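Side-chain contacts in protein mini spindles (Drosophila melanogaster, PDB 5VJC), which probably binds tubulin through TOG domains built of HEAT repeats and so promotes microtubule dynamics and mitotic spindle formation: residues Leu19-Met24 against Ala130-Ser135; Ala151-Val156 against Arg188-Asp193; Tyr202-Cys207 against Phe238-Glu243. All coordinates share one frame; numbering follows the deposited sequence.

In the fold
From the N terminus, helix 13-22 comes first. Contact 1 sets its C-terminal end beside the start of helix 131-142, so it closes a long, mostly helical loop of 105 residues. Contact 2 opens later in the chain, on helix 150-166, and pairs it with helix 185-202 across a loop of 31 residues. Contact 3 follows in turn, joining the loop after helix 185-202 to the end of helix 224-241. The three run in series: none encloses or crosses another. Contacts 1 and 2 lie on opposite sides of the chain's centre, their own centres 27 Å apart. All three are surface contacts in a helical chain without strands, and contacts 2 and 3 join parts of its TOG domain.

Contact 1 of 3, residues Leu19-Met24 against Ala130-Ser135; sequences LDEQKM and AENEGS
The amide of Asn-132 meets a carboxylate and a second amide at its nitrogen. Glu-21 OE1 and Gln-22 OE1 both lie close to the plane of the Asn-132 amide. The Glu-21 carboxylate is turned 26° from that plane, while the Gln-22 amide stands nearly perpendicular to it. Asn-132 ND2 donates to Glu-21 OE1 at 2.7 Å, reaching the anti side of the carboxylate from somewhat out of its plane. Asn-132 ND2 also donates to Gln-22 OE1 at 2.7 Å, coming from above the carbonyl plane. Glu-21 has CG anti to the backbone N (chi1 -155°) and an extended chain, which carries its carboxylate across the gap. Gln-22 bends at chi2 to bring its oxygen to the same nitrogen. Two waters lie near Glu-21 and the backbone oxygen of Asn-132, one only weakly bonded to that oxygen; the other sits 2.6 Å from Glu-21 OE1. Glu-21 OE2 also accepts from Trp-29 N. Helix 13-22 ends in a Schellman motif with Met-24 as its C-prime residue. The bonds to Asn-132, both near 160° at hydrogen, join this end to the first turn of helix 131-142. They use both N-H groups of the amide and probably fix its rotation.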
ATOM      1  N   LEU A  19     -12.974  13.068  12.339  1.00 28.03           N
ATOM      2  CA  LEU A  19     -13.477  13.112  13.727  1.00 29.43           C
ATOM      3  C   LEU A  19     -14.371  11.910  14.060  1.00 26.19           C
ATOM      4  O   LEU A  19     -14.213  11.279  15.118  1.00 27.81           O
ATOM      5  CB  LEU A  19     -14.243  14.418  13.983  1.00 30.19           C
ATOM      6  CG  LEU A  19     -13.315  15.632  14.054  1.00 32.50           C
ATOM      7  CD1 LEU A  19     -14.113  16.916  14.097  1.00 34.98           C
ATOM      8  CD2 LEU A  19     -12.380  15.518  15.263  1.00 30.09           C
ATOM      9  N   ASP A  20     -15.305  11.598  13.168  1.00 27.28           N
ATOM     10  CA  ASP A  20     -16.154  10.411  13.338  1.00 28.44           C
ATOM     11  C   ASP A  20     -15.322   9.170  13.625  1.00 28.40           C
ATOM     12  O   ASP A  20     -15.637   8.408  14.533  1.00 27.53           O
ATOM     13  CB  ASP A  20     -17.026  10.165  12.103  1.00 29.26           C
ATOM     14  CG  ASP A  20     -18.179  11.149  11.995  1.00 36.39           C
ATOM     15  OD1 ASP A  20     -18.423  11.877  12.985  1.00 31.72           O
ATOM     16  OD2 ASP A  20     -18.809  11.220  10.908  1.00 33.15           O
ATOM     17  N   GLU A  21     -14.244   8.965  12.868  1.00 27.11           N
ATOM     18  CA  GLU A  21     -13.451   7.757  13.068  1.00 26.39           C
ATOM     19  C   GLU A  21     -12.692   7.808  14.396  1.00 28.26           C
ATOM     20  O   GLU A  21     -12.690   6.826  15.152  1.00 25.79           O
ATOM     21  CB  GLU A  21     -12.470   7.533  11.904  1.00 30.23           C
ATOM     22  CG  GLU A  21     -12.053   6.061  11.715  1.00 35.23           C
ATOM     23  CD  GLU A  21     -11.134   5.825  10.508  1.00 33.29           C
ATOM     24  OE1 GLU A  21      -9.972   6.247  10.566  1.00 33.26           O
ATOM     25  OE2 GLU A  21     -11.571   5.206   9.506  1.00 39.27           O
ATOM     26  N   GLN A  22     -12.047   8.945  14.680  1.00 26.09           N
ATOM     27  CA  GLN A  22     -11.276   9.091  15.910  1.00 27.39           C
ATOM     28  C   GLN A  22     -12.183   8.910  17.130  1.00 27.70           C
ATOM     29  O   GLN A  22     -11.787   8.311  18.139  1.00 27.50           O
ATOM     30  CB  GLN A  22     -10.578  10.462  15.978  1.00 26.92           C
ATOM     31  CG  GLN A  22      -9.450  10.634  14.953  1.00 26.14           C
ATOM     32  CD  GLN A  22      -8.642   9.368  14.776  1.00 28.49           C
ATOM     33  OE1 GLN A  22      -8.842   8.626  13.808  1.00 27.09           O
ATOM     34  NE2 GLN A  22      -7.731   9.104  15.714  1.00 24.53           N
ATOM     35  N   LYS A  23     -13.395   9.429  17.024  1.00 27.07           N
ATOM     36  CA  LYS A  23     -14.319   9.391  18.155  1.00 30.55           C
ATOM     37  C   LYS A  23     -15.114   8.091  18.228  1.00 32.99           C
ATOM     38  O   LYS A  23     -16.006   7.969  19.055  1.00 32.06           O
ATOM     39  CB  LYS A  23     -15.274  10.587  18.092  1.00 30.68           C
ATOM     40  CG  LYS A  23     -14.631  11.910  18.367  1.00 33.03           C
ATOM     41  CD  LYS A  23     -15.585  13.036  18.037  1.00 38.37           C
ATOM     42  CE  LYS A  23     -15.328  14.230  18.922  1.00 42.72           C
ATOM     43  NZ  LYS A  23     -15.671  13.920  20.362  1.00 45.67           N
ATOM     44  N   MET A  24     -14.801   7.128  17.354  1.00 33.33           N
ATOM     45  CA  MET A  24     -15.443   5.807  17.355  1.00 34.76           C
ATOM     46  C   MET A  24     -16.914   5.836  16.941  1.00 34.31           C
ATOM     47  O   MET A  24     -17.664   4.956  17.327  1.00 36.35           O
ATOM     48  CB  MET A  24     -15.365   5.128  18.741  1.00 37.71           C
ATOM     49  CG  MET A  24     -14.025   5.141  19.450  1.00 38.19           C
ATOM     50  SD  MET A  24     -12.798   4.171  18.578  1.00 44.74           S
ATOM     51  CE  MET A  24     -11.422   4.186  19.738  1.00 42.68           C
ATOM     52  N   ALA A 130      -3.323  12.567   5.798  1.00 25.49           N
ATOM     53  CA  ALA A 130      -3.779  12.353   7.161  1.00 25.43           C
ATOM     54  C   ALA A 130      -3.361  10.951   7.601  1.00 23.88           C
ATOM     55  O   ALA A 130      -3.251  10.038   6.766  1.00 21.09           O
ATOM     56  CB  ALA A 130      -5.293  12.512   7.253  1.00 28.66           C
ATOM     57  N   GLU A 131      -3.116  10.780   8.899  1.00 24.91           N
ATOM     58  CA  GLU A 131      -2.855   9.462   9.477  1.00 24.93           C
ATOM     59  C   GLU A 131      -3.923   8.430   9.025  1.00 26.88           C
ATOM     60  O   GLU A 131      -3.602   7.288   8.658  1.00 20.60           O
ATOM     61  CB  GLU A 131      -2.804   9.558  11.005  1.00 27.61           C
ATOM     62  CG  GLU A 131      -2.676   8.231  11.693  1.00 37.10           C
ATOM     63  CD  GLU A 131      -1.397   7.521  11.298  1.00 45.55           C
ATOM     64  OE1 GLU A 131      -0.334   8.172  11.394  1.00 40.09           O
ATOM     65  OE2 GLU A 131      -1.459   6.334  10.867  1.00 41.92           O
ATOM     66  N   ASN A 132      -5.176   8.863   8.994  1.00 21.17           N
ATOM     67  CA  ASN A 132      -6.280   7.980   8.612  1.00 24.00           C
ATOM     68  C   ASN A 132      -6.238   7.600   7.141  1.00 24.54           C
ATOM     69  O   ASN A 132      -6.566   6.482   6.796  1.00 21.36           O
ATOM     70  CB  ASN A 132      -7.618   8.640   8.919  1.00 23.49           C
ATOM     71  CG  ASN A 132      -7.692   9.135  10.341  1.00 30.12           C
ATOM     72  OD1 ASN A 132      -6.940  10.041  10.751  1.00 26.60           O
ATOM     73  ND2 ASN A 132      -8.586   8.535  11.115  1.00 27.81           N
ATOM     74  N   GLU A 133      -5.838   8.536   6.280  1.00 21.62           N
ATOM     75  CA  GLU A 133      -5.754   8.230   4.856  1.00 21.01           C
ATOM     76  C   GLU A 133      -4.681   7.164   4.597  1.00 19.80           C
ATOM     77  O   GLU A 133      -4.962   6.147   3.956  1.00 20.33           O
ATOM     78  CB  GLU A 133      -5.491   9.495   4.043  1.00 22.22           C
ATOM     79  CG  GLU A 133      -6.727  10.403   3.991  1.00 20.20           C
ATOM     80  CD  GLU A 133      -6.445  11.800   3.497  1.00 23.72           C
ATOM     81  OE1 GLU A 133      -5.319  12.312   3.702  1.00 24.71           O
ATOM     82  OE2 GLU A 133      -7.371  12.402   2.909  1.00 26.39           O
ATOM     83  N   GLY A 134      -3.473   7.382   5.103  1.00 20.96           N
ATOM     84  CA  GLY A 134      -2.412   6.382   5.038  1.00 23.28           C
ATOM     85  C   GLY A 134      -2.814   5.015   5.586  1.00 23.75           C
ATOM     86  O   GLY A 134      -2.641   3.984   4.925  1.00 21.93           O
ATOM     87  N   SER A 135      -3.343   4.999   6.807  1.00 21.15           N
ATOM     88  CA  SER A 135      -3.726   3.750   7.469  1.00 22.60           C
ATOM     89  C   SER A 135      -4.831   2.994   6.746  1.00 18.54           C
ATOM     90  O   SER A 135      -4.856   1.775   6.750  1.00 21.18           O
ATOM     91  CB  SER A 135      -4.188   4.031   8.905  1.00 27.91           C
ATOM     92  OG  SER A 135      -3.061   4.190   9.729  1.00 40.81           O
TER
HETATM   93  O   HOH W   1      -9.944   6.200   7.210  1.00 38.15           O
HETATM   94  O   HOH W   2      -8.133   5.117   9.031  1.00 43.89           O

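Contact 2 of 3, residues Ala151-Val156 against Arg188-Asp193; sequences AVRNGV and RTECLD
Arg-153 and Glu-190 face each other between two helices of the HEAT-repeat array of a TOG domain, helix 150-166 and helix 185-202. Glu-190 OE2 lies 3.7 Å from Arg-153 NE, a long salt bridge. The oxygen is well out of the guanidinium plane, and none of the N-H groups points at it. The ion pair therefore rests on charge alone. The two side chains cross at about a right angle, yet their flat ends are only 16° from parallel. Alkyl carbons also touch: Glu-190 CG is 4.1 Å from Arg-153 CD. Glu-190 bends at chi2 (-66°), which turns its carboxylate back from a fully extended reach. Further out, each end has a stronger partner. Arg-153 NH1 donates to the backbone oxygen of Asp-147, in the loop before helix 150-166. Glu-190 OE1 forms a salt bridge with Arg-157 NH1, one turn along that helix from Arg-153. With an alanine here in place of the glutamate, Arg-157 would probably lose this carboxylate mate, and Arg-153 its nearby countercharge on helix 185-202. Arg-153 CD itself comes 3.8 Å from Glu-190 OE2, nearly as near as NE does.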
ATOM      1  N   ALA A 151       1.788  -6.399 -14.377  1.00 25.73           N
ATOM      2  CA  ALA A 151       1.398  -4.988 -14.466  1.00 27.28           C
ATOM      3  C   ALA A 151       0.791  -4.492 -13.145  1.00 26.00           C
ATOM      4  O   ALA A 151       0.957  -3.325 -12.785  1.00 24.43           O
ATOM      5  CB  ALA A 151       0.430  -4.765 -15.599  1.00 25.97           C
ATOM      6  N   VAL A 152       0.109  -5.386 -12.434  1.00 23.76           N
ATOM      7  CA  VAL A 152      -0.414  -5.057 -11.101  1.00 25.60           C
ATOM      8  C   VAL A 152       0.728  -4.817 -10.110  1.00 25.94           C
ATOM      9  O   VAL A 152       0.748  -3.795  -9.414  1.00 20.34           O
ATOM     10  CB  VAL A 152      -1.334  -6.154 -10.554  1.00 26.40           C
ATOM     11  CG1 VAL A 152      -1.786  -5.813  -9.139  1.00 23.26           C
ATOM     12  CG2 VAL A 152      -2.553  -6.331 -11.463  1.00 29.20           C
ATOM     13  N   ARG A 153       1.688  -5.742 -10.053  1.00 24.42           N
ATOM     14  CA  ARG A 153       2.829  -5.591  -9.153  1.00 25.67           C
ATOM     15  C   ARG A 153       3.591  -4.304  -9.444  1.00 27.71           C
ATOM     16  O   ARG A 153       3.952  -3.555  -8.518  1.00 23.60           O
ATOM     17  CB  ARG A 153       3.772  -6.799  -9.261  1.00 29.71           C
ATOM     18  CG  ARG A 153       3.135  -8.136  -8.924  1.00 24.72           C
ATOM     19  CD  ARG A 153       4.207  -9.197  -8.648  1.00 29.25           C
ATOM     20  NE  ARG A 153       5.064  -9.385  -9.817  1.00 30.32           N
ATOM     21  CZ  ARG A 153       4.798 -10.234 -10.804  1.00 29.62           C
ATOM     22  NH1 ARG A 153       3.711 -10.989 -10.756  1.00 31.44           N
ATOM     23  NH2 ARG A 153       5.633 -10.338 -11.842  1.00 35.11           N
ATOM     24  N   ASN A 154       3.832  -4.017 -10.726  1.00 24.66           N
ATOM     25  CA  ASN A 154       4.528  -2.771 -11.064  1.00 26.60           C
ATOM     26  C   ASN A 154       3.740  -1.514 -10.649  1.00 23.08           C
ATOM     27  O   ASN A 154       4.322  -0.501 -10.248  1.00 22.42           O
ATOM     28  CB  ASN A 154       4.845  -2.715 -12.560  1.00 29.59           C
ATOM     29  CG  ASN A 154       6.078  -3.539 -12.915  1.00 41.02           C
ATOM     30  OD1 ASN A 154       6.882  -3.869 -12.037  1.00 45.27           O
ATOM     31  ND2 ASN A 154       6.232  -3.882 -14.195  1.00 44.01           N
ATOM     32  N   GLY A 155       2.421  -1.586 -10.766  1.00 22.82           N
ATOM     33  CA  GLY A 155       1.568  -0.443 -10.471  1.00 24.37           C
ATOM     34  C   GLY A 155       1.570  -0.185  -8.975  1.00 20.61           C
ATOM     35  O   GLY A 155       1.697   0.950  -8.532  1.00 22.02           O
ATOM     36  N   VAL A 156       1.413  -1.254  -8.204  1.00 21.19           N
ATOM     37  CA  VAL A 156       1.478  -1.184  -6.743  1.00 22.32           C
ATOM     38  C   VAL A 156       2.789  -0.566  -6.275  1.00 22.54           C
ATOM     39  O   VAL A 156       2.798   0.341  -5.444  1.00 18.50           O
ATOM     40  CB  VAL A 156       1.308  -2.578  -6.124  1.00 24.54           C
ATOM     41  CG1 VAL A 156       1.557  -2.562  -4.616  1.00 22.21           C
ATOM     42  CG2 VAL A 156      -0.085  -3.143  -6.468  1.00 21.06           C
ATOM     43  N   ARG A 188       5.422 -12.702   0.191  1.00 23.79           N
ATOM     44  CA  ARG A 188       6.621 -12.623   1.040  1.00 25.25           C
ATOM     45  C   ARG A 188       7.836 -12.179   0.219  1.00 25.81           C
ATOM     46  O   ARG A 188       8.592 -11.301   0.635  1.00 23.71           O
ATOM     47  CB  ARG A 188       6.898 -13.961   1.738  1.00 29.67           C
ATOM     48  CG  ARG A 188       5.781 -14.389   2.701  1.00 29.33           C
ATOM     49  CD  ARG A 188       6.235 -15.478   3.676  1.00 32.38           C
ATOM     50  NE  ARG A 188       6.641 -16.715   3.017  1.00 33.82           N
ATOM     51  CZ  ARG A 188       5.792 -17.610   2.518  1.00 38.34           C
ATOM     52  NH1 ARG A 188       4.479 -17.400   2.597  1.00 36.62           N
ATOM     53  NH2 ARG A 188       6.246 -18.720   1.937  1.00 35.80           N
ATOM     54  N   THR A 189       7.991 -12.747  -0.973  1.00 29.87           N
ATOM     55  CA  THR A 189       9.110 -12.389  -1.840  1.00 28.23           C
ATOM     56  C   THR A 189       9.114 -10.905  -2.228  1.00 29.19           C
ATOM     57  O   THR A 189      10.148 -10.237  -2.133  1.00 27.81           O
ATOM     58  CB  THR A 189       9.112 -13.227  -3.119  1.00 27.91           C
ATOM     59  OG1 THR A 189       9.099 -14.616  -2.766  1.00 35.58           O
ATOM     60  CG2 THR A 189      10.343 -12.921  -3.968  1.00 32.81           C
ATOM     61  N   GLU A 190       7.969 -10.392  -2.666  1.00 24.40           N
ATOM     62  CA  GLU A 190       7.909  -9.012  -3.147  1.00 27.96           C
ATOM     63  C   GLU A 190       8.054  -8.017  -2.000  1.00 24.44           C
ATOM     64  O   GLU A 190       8.679  -6.962  -2.157  1.00 25.46           O
ATOM     65  CB  GLU A 190       6.602  -8.763  -3.919  1.00 24.44           C
ATOM     66  CG  GLU A 190       6.514  -9.519  -5.258  1.00 28.92           C
ATOM     67  CD  GLU A 190       7.548  -9.036  -6.287  1.00 30.84           C
ATOM     68  OE1 GLU A 190       8.177  -7.983  -6.051  1.00 29.62           O
ATOM     69  OE2 GLU A 190       7.724  -9.708  -7.325  1.00 34.42           O
ATOM     70  N   CYS A 191       7.517  -8.360  -0.831  1.00 23.68           N
ATOM     71  CA  CYS A 191       7.700  -7.499   0.330  1.00 23.29           C
ATOM     72  C   CYS A 191       9.167  -7.478   0.739  1.00 25.92           C
ATOM     73  O   CYS A 191       9.704  -6.417   1.049  1.00 20.64           O
ATOM     74  CB  CYS A 191       6.803  -7.933   1.499  1.00 24.10           C
ATOM     75  SG  CYS A 191       5.056  -7.461   1.265  1.00 26.55           S
ATOM     76  N   LEU A 192       9.832  -8.631   0.710  1.00 25.10           N
ATOM     77  CA  LEU A 192      11.274  -8.645   0.999  1.00 22.11           C
ATOM     78  C   LEU A 192      12.090  -7.747   0.047  1.00 25.40           C
ATOM     79  O   LEU A 192      12.914  -6.955   0.507  1.00 25.42           O
ATOM     80  CB  LEU A 192      11.812 -10.074   0.956  1.00 24.68           C
ATOM     81  CG  LEU A 192      11.449 -10.921   2.180  1.00 27.14           C
ATOM     82  CD1 LEU A 192      11.572 -12.437   1.870  1.00 27.51           C
ATOM     83  CD2 LEU A 192      12.289 -10.513   3.395  1.00 27.68           C
ATOM     84  N   ASP A 193      11.847  -7.855  -1.261  1.00 21.97           N
ATOM     85  CA  ASP A 193      12.476  -6.968  -2.250  1.00 24.05           C
ATOM     86  C   ASP A 193      12.167  -5.480  -1.968  1.00 23.97           C
ATOM     87  O   ASP A 193      13.017  -4.608  -2.157  1.00 24.68           O
ATOM     88  CB  ASP A 193      12.019  -7.323  -3.683  1.00 24.40           C
ATOM     89  CG  ASP A 193      12.595  -8.655  -4.187  1.00 29.52           C
ATOM     90  OD1 ASP A 193      13.485  -9.227  -3.526  1.00 30.48           O
ATOM     91  OD2 ASP A 193      12.148  -9.128  -5.254  1.00 29.58           O
TER

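Contact 3 of 3, residues Tyr202-Cys207 against Phe238-Glu243; sequences YGMNIC and FFLSGE
Met-204 CG packs against Leu-240 and Ser-241 where the loop after helix 185-202 meets the end of helix 224-241. The tight part is at Ser-241: its OG stands 3.3 Å from Met-204 CG and 3.5 Å from Met-204 SD. The methionine has CG anti to the carbonyl carbon (chi1 -65°) and bends again at chi2 and chi3, which curls SD and CE round beside the hydroxyl. Leu-240 CB touches Met-204 CG at 3.8 Å. Ile-199 of helix 185-202 touches both Met-204 and Leu-240. The looser part is at Leu-240, an exposed residue, where CD1 approaches Gly-203 CA at 4.0 Å. Both segments hold a helix end. Gly-203 and Gly-242 each leave helical geometry with positive phi, and Met-204 lies in a short 3-10 turn. At the second end, Phe-238 O accepts from Gly-242 N at 2.7 Å and, more distantly, from Ser-241 N. The Ser-241 hydroxyl has its hydrogen-bond partner in its own helix, the backbone oxygen of Val-237. Toward Met-204 it therefore acts by close van der Waals contact. The ends are joined by Met-204 lying against a hydroxyl and an aliphatic chain, without a polar bond between the two segments.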
ATOM      1  N   TYR A 202      16.704   4.651   2.396  1.00 25.39           N
ATOM      2  CA  TYR A 202      16.584   5.429   3.610  1.00 27.16           C
ATOM      3  C   TYR A 202      17.703   5.109   4.593  1.00 32.38           C
ATOM      4  O   TYR A 202      17.862   5.791   5.595  1.00 29.61           O
ATOM      5  CB  TYR A 202      15.217   5.189   4.249  1.00 28.23           C
ATOM      6  CG  TYR A 202      14.097   5.808   3.441  1.00 26.06           C
ATOM      7  CD1 TYR A 202      13.778   7.151   3.587  1.00 27.63           C
ATOM      8  CD2 TYR A 202      13.382   5.062   2.514  1.00 26.77           C
ATOM      9  CE1 TYR A 202      12.765   7.739   2.830  1.00 27.50           C
ATOM     10  CE2 TYR A 202      12.360   5.638   1.760  1.00 24.94           C
ATOM     11  CZ  TYR A 202      12.051   6.975   1.933  1.00 25.63           C
ATOM     12  OH  TYR A 202      11.053   7.563   1.187  1.00 25.51           O
ATOM     13  N   GLY A 203      18.466   4.061   4.303  1.00 29.00           N
ATOM     14  CA  GLY A 203      19.497   3.603   5.221  1.00 32.01           C
ATOM     15  C   GLY A 203      18.930   2.927   6.459  1.00 38.01           C
ATOM     16  O   GLY A 203      17.706   2.773   6.606  1.00 33.66           O
ATOM     17  N   MET A 204      19.818   2.526   7.367  1.00 33.21           N
ATOM     18  CA  MET A 204      19.405   1.709   8.504  1.00 36.40           C
ATOM     19  C   MET A 204      18.537   2.421   9.514  1.00 36.72           C
ATOM     20  O   MET A 204      17.998   1.759  10.400  1.00 39.88           O
ATOM     21  CB  MET A 204      20.624   1.130   9.220  1.00 39.39           C
ATOM     22  CG  MET A 204      21.404   0.148   8.368  1.00 38.08           C
ATOM     23  SD  MET A 204      20.439  -1.316   7.926  1.00 41.71           S
ATOM     24  CE  MET A 204      19.810  -1.770   9.548  1.00 35.85           C
ATOM     25  N   ASN A 205      18.381   3.746   9.408  1.00 33.69           N
ATOM     26  CA  ASN A 205      17.439   4.432  10.284  1.00 33.95           C
ATOM     27  C   ASN A 205      16.020   3.851  10.144  1.00 35.40           C
ATOM     28  O   ASN A 205      15.217   3.932  11.072  1.00 36.34           O
ATOM     29  CB  ASN A 205      17.387   5.940   9.996  1.00 37.29           C
ATOM     30  CG  ASN A 205      18.596   6.693  10.548  1.00 49.83           C
ATOM     31  OD1 ASN A 205      19.575   6.091  10.994  1.00 45.46           O
ATOM     32  ND2 ASN A 205      18.531   8.022  10.509  1.00 51.06           N
ATOM     33  N   ILE A 206      15.715   3.287   8.981  1.00 33.79           N
ATOM     34  CA  ILE A 206      14.356   2.799   8.708  1.00 33.37           C
ATOM     35  C   ILE A 206      14.178   1.362   9.179  1.00 32.76           C
ATOM     36  O   ILE A 206      13.061   0.821   9.204  1.00 33.22           O
ATOM     37  CB  ILE A 206      14.029   2.889   7.209  1.00 25.83           C
ATOM     38  CG1 ILE A 206      12.517   2.985   6.993  1.00 28.47           C
ATOM     39  CG2 ILE A 206      14.639   1.712   6.440  1.00 23.41           C
ATOM     40  CD1 ILE A 206      12.128   3.265   5.548  1.00 28.27           C
ATOM     41  N   CYS A 207      15.284   0.735   9.558  1.00 34.85           N
ATOM     42  CA  CYS A 207      15.257  -0.694   9.809  1.00 36.48           C
ATOM     43  C   CYS A 207      15.827  -1.043  11.173  1.00 42.28           C
ATOM     44  O   CYS A 207      17.034  -1.190  11.310  1.00 45.33           O
ATOM     45  CB  CYS A 207      16.031  -1.417   8.708  1.00 32.25           C
ATOM     46  SG  CYS A 207      16.014  -3.202   8.827  1.00 40.49           S
ATOM     47  N   PHE A 238      24.038  -5.843   5.416  1.00 35.73           N
ATOM     48  CA  PHE A 238      25.449  -6.047   5.744  1.00 43.46           C
ATOM     49  C   PHE A 238      26.327  -4.894   5.232  1.00 37.23           C
ATOM     50  O   PHE A 238      27.209  -4.423   5.944  1.00 46.16           O
ATOM     51  CB  PHE A 238      25.956  -7.381   5.188  1.00 42.04           C
ATOM     52  CG  PHE A 238      27.416  -7.632   5.464  1.00 54.03           C
ATOM     53  CD1 PHE A 238      27.879  -7.744   6.775  1.00 52.99           C
ATOM     54  CD2 PHE A 238      28.328  -7.744   4.423  1.00 54.13           C
ATOM     55  CE1 PHE A 238      29.225  -7.973   7.041  1.00 56.99           C
ATOM     56  CE2 PHE A 238      29.676  -7.967   4.685  1.00 59.53           C
ATOM     57  CZ  PHE A 238      30.121  -8.083   5.998  1.00 56.65           C
ATOM     58  N   PHE A 239      26.055  -4.439   4.010  1.00 43.94           N
ATOM     59  CA  PHE A 239      26.769  -3.323   3.387  1.00 41.94           C
ATOM     60  C   PHE A 239      26.656  -2.021   4.162  1.00 43.17           C
ATOM     61  O   PHE A 239      27.506  -1.138   4.025  1.00 43.61           O
ATOM     62  CB  PHE A 239      26.257  -3.088   1.964  1.00 45.09           C
ATOM     63  CG  PHE A 239      26.602  -4.185   0.992  1.00 44.57           C
ATOM     64  CD1 PHE A 239      27.716  -4.981   1.178  1.00 47.57           C
ATOM     65  CD2 PHE A 239      25.817  -4.402  -0.126  1.00 43.57           C
ATOM     66  CE1 PHE A 239      28.026  -5.988   0.276  1.00 45.15           C
ATOM     67  CE2 PHE A 239      26.123  -5.402  -1.033  1.00 46.85           C
ATOM     68  CZ  PHE A 239      27.230  -6.196  -0.832  1.00 46.42           C
ATOM     69  N   LEU A 240      25.606  -1.875   4.962  1.00 37.84           N
ATOM     70  CA  LEU A 240      25.403  -0.631   5.687  1.00 42.08           C
ATOM     71  C   LEU A 240      25.762  -0.764   7.146  1.00 43.18           C
ATOM     72  O   LEU A 240      25.920   0.238   7.837  1.00 43.09           O
ATOM     73  CB  LEU A 240      23.951  -0.152   5.566  1.00 35.53           C
ATOM     74  CG  LEU A 240      23.456   0.197   4.159  1.00 38.74           C
ATOM     75  CD1 LEU A 240      21.974   0.588   4.221  1.00 34.55           C
ATOM     76  CD2 LEU A 240      24.303   1.330   3.559  1.00 31.86           C
ATOM     77  N   SER A 241      25.889  -2.001   7.620  1.00 49.35           N
ATOM     78  CA  SER A 241      25.963  -2.229   9.064  1.00 51.44           C
ATOM     79  C   SER A 241      27.201  -3.011   9.478  1.00 51.21           C
ATOM     80  O   SER A 241      27.577  -3.007  10.648  1.00 55.43           O
ATOM     81  CB  SER A 241      24.713  -2.962   9.552  1.00 49.06           C
ATOM     82  OG  SER A 241      23.533  -2.314   9.107  1.00 50.53           O
ATOM     83  N   GLY A 242      27.824  -3.687   8.521  1.00 45.07           N
ATOM     84  CA  GLY A 242      29.046  -4.420   8.796  1.00 54.23           C
ATOM     85  C   GLY A 242      28.812  -5.637   9.673  1.00 59.64           C
ATOM     86  O   GLY A 242      27.688  -6.134   9.777  1.00 54.16           O
ATOM     87  N   GLU A 243      29.875  -6.109  10.323  1.00 62.52           N
ATOM     88  CA  GLU A 243      29.847  -7.386  11.032  1.00 65.08           C
ATOM     89  C   GLU A 243      28.858  -7.406  12.203  1.00 59.71           C
ATOM     90  O   GLU A 243      28.557  -8.472  12.743  1.00 60.55           O
ATOM     91  CB  GLU A 243      31.256  -7.743  11.525  1.00 69.52           C
ATOM     92  CG  GLU A 243      31.634  -9.210  11.312  1.00 75.14           C
ATOM     93  CD  GLU A 243      32.110  -9.499   9.893  1.00 77.47           C
ATOM     94  OE1 GLU A 243      32.481  -8.540   9.177  1.00 75.54           O
ATOM     95  OE2 GLU A 243      32.103 -10.689   9.496  1.00 81.58           O
TER